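Local coordinates for protein hemolysin (Xylella fastidiosa, PDB 2OAI) that binds calcium between two subunits through the CorC_HlyC domain of a membrane protein, and may bind flavin adenine dinucleotide, at residues I61-G65 with I77-A83. Residues are numbered along the deposited sequence; the frame is centred on the assembly and turned at random.
Sequences IPHVG and IVDLDGA. With CA (calcium ion), chain C; CA (calcium ion), chain B; CA (calcium ion), chain D.
G65 N donates to I77 O over 2.9 Å, with 163° at the hydrogen. This single cross-link ties the loop after helix 50-58 to the chain leaving strand 73-76; the remaining contacts are van der Waals, several of them carbon on carbonyl oxygen. P62 and I77 cross at about a right angle, ring atom CG of P62 lying 3.6 Å from CG1 of I77, and I85 of strand 84-85 touches both side chains. V64 and L80 run past each other in opposite senses. With V64 CG1 anti to the backbone N (chi1 170°), that methyl reaches the carbonyl oxygens of I77 and V78, while CG2 packs 3.8 Å from CG of L80. At the exposed end, CD1 of I61 meets CB of A83 at 3.7 Å. L80 thus illustrates division of labour within one residue: its CD1 packs 3.4 Å from P62 O, whereas its own carbonyl oxygen binds a calcium ion at 2.4 Å. D79 OD1 and D81 OD1 bind the same ion, three waters adding further ligands. D79 OD2 and both carboxylate oxygens of D81 bind a second calcium, with D86 of this chain and D86 of the second subunit close by, making this an aspartate-rich metal site at the dimer interface of the CorC_HlyC domain.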
loop_
_atom_site.group_PDB
_atom_site.type_symbol
_atom_site.label_atom_id
_atom_site.label_comp_id
_atom_site.label_asym_id
_atom_site.label_seq_id
_atom_site.Cartn_x
_atom_site.Cartn_y
_atom_site.Cartn_z
ATOM N N ILE A 61 -1.173 1.508 17.334
ATOM C CA ILE A 61 -1.167 1.804 15.907
ATOM C C ILE A 61 0.063 1.133 15.288
ATOM O O ILE A 61 1.190 1.526 15.570
ATOM C CB ILE A 61 -1.123 3.316 15.620
ATOM C CG1 ILE A 61 -2.283 4.029 16.338
ATOM C CG2 ILE A 61 -1.187 3.547 14.097
ATOM C CD1 ILE A 61 -2.090 5.528 16.522
ATOM N N PRO A 62 -0.161 0.137 14.417
ATOM C CA PRO A 62 0.967 -0.654 13.872
ATOM C C PRO A 62 1.849 0.144 12.907
ATOM O O PRO A 62 1.416 1.180 12.399
ATOM C CB PRO A 62 0.269 -1.810 13.158
ATOM C CG PRO A 62 -1.039 -1.213 12.703
ATOM C CD PRO A 62 -1.460 -0.284 13.860
ATOM N N HIS A 63 3.095 -0.292 12.696
ATOM C CA HIS A 63 3.947 0.332 11.699
ATOM C C HIS A 63 3.540 -0.252 10.344
ATOM O O HIS A 63 3.108 -1.415 10.238
ATOM C CB HIS A 63 5.434 -0.047 11.877
ATOM C CG HIS A 63 6.140 0.664 12.981
ATOM N ND1 HIS A 63 5.713 0.635 14.293
ATOM C CD2 HIS A 63 7.298 1.371 12.976
ATOM C CE1 HIS A 63 6.556 1.325 15.043
ATOM N NE2 HIS A 63 7.533 1.778 14.270
ATOM N N VAL A 64 3.742 0.518 9.283
ATOM C CA VAL A 64 3.632 -0.059 7.933
ATOM C C VAL A 64 4.603 -1.233 7.836
ATOM O O VAL A 64 5.745 -1.143 8.306
ATOM C CB VAL A 64 3.940 1.003 6.834
ATOM C CG1 VAL A 64 4.063 0.357 5.457
ATOM C CG2 VAL A 64 2.853 2.111 6.840
ATOM N N GLY A 65 4.129 -2.327 7.244
ATOM C CA GLY A 65 4.915 -3.533 7.065
ATOM C C GLY A 65 4.646 -4.595 8.131
ATOM O O GLY A 65 5.066 -5.750 7.962
ATOM N N ILE A 77 -0.136 -4.082 6.966
ATOM C CA ILE A 77 -0.386 -2.650 6.931
ATOM C C ILE A 77 0.454 -2.091 5.796
ATOM O O ILE A 77 1.658 -2.283 5.788
ATOM C CB ILE A 77 0.098 -1.979 8.257
ATOM C CG1 ILE A 77 -0.560 -2.681 9.467
ATOM C CG2 ILE A 77 -0.112 -0.429 8.202
ATOM C CD1 ILE A 77 -1.996 -2.704 9.422
ATOM N N VAL A 78 -0.154 -1.395 4.836
ATOM C CA VAL A 78 0.702 -0.836 3.765
ATOM C C VAL A 78 0.695 0.686 3.662
ATOM O O VAL A 78 1.603 1.253 3.057
ATOM C CB VAL A 78 0.494 -1.483 2.381
ATOM C CG1 VAL A 78 0.856 -2.998 2.391
ATOM C CG2 VAL A 78 -0.860 -1.206 1.893
ATOM N N ASP A 79 -0.288 1.342 4.294
ATOM C CA ASP A 79 -0.269 2.803 4.399
ATOM C C ASP A 79 -0.961 3.310 5.618
ATOM O O ASP A 79 -2.061 2.865 5.909
ATOM C CB ASP A 79 -0.928 3.476 3.193
ATOM C CG ASP A 79 -0.853 4.998 3.274
ATOM O OD1 ASP A 79 0.266 5.539 3.331
ATOM O OD2 ASP A 79 -1.898 5.653 3.304
ATOM N N LEU A 80 -0.301 4.263 6.293
ATOM C CA LEU A 80 -0.922 5.045 7.371
ATOM C C LEU A 80 -1.110 6.471 6.876
ATOM O O LEU A 80 -0.299 6.972 6.066
ATOM C CB LEU A 80 0.003 5.064 8.594
ATOM C CG LEU A 80 0.338 3.717 9.258
ATOM C CD1 LEU A 80 1.350 3.937 10.380
ATOM C CD2 LEU A 80 -0.925 3.069 9.811
ATOM N N ASP A 81 -2.140 7.143 7.381
ATOM C CA ASP A 81 -2.210 8.592 7.249
ATOM C C ASP A 81 -2.303 9.108 8.652
ATOM O O ASP A 81 -3.394 9.076 9.242
ATOM C CB ASP A 81 -3.407 9.019 6.412
ATOM C CG ASP A 81 -3.312 8.515 5.005
ATOM O OD1 ASP A 81 -2.188 8.479 4.459
ATOM O OD2 ASP A 81 -4.330 8.144 4.434
ATOM N N GLY A 82 -1.156 9.497 9.203
ATOM C CA GLY A 82 -1.108 9.846 10.629
ATOM C C GLY A 82 -1.496 8.598 11.398
ATOM O O GLY A 82 -0.909 7.542 11.203
ATOM N N ALA A 83 -2.517 8.710 12.244
ATOM C CA ALA A 83 -2.974 7.576 13.051
ATOM C C ALA A 83 -3.889 6.590 12.290
ATOM O O ALA A 83 -4.126 5.463 12.756
ATOM C CB ALA A 83 -3.677 8.088 14.319
HETATM CA CA CA C . 0.027 7.850 3.858
HETATM CA CA CA B . -3.133 7.161 2.752
HETATM CA CA CA D . -3.424 7.305 1.893
HETATM O O HOH W 1 2.033 8.227 5.378
HETATM O O HOH W 2 0.172 10.315 3.643
HETATM O O HOH W 3 1.970 8.001 2.382
#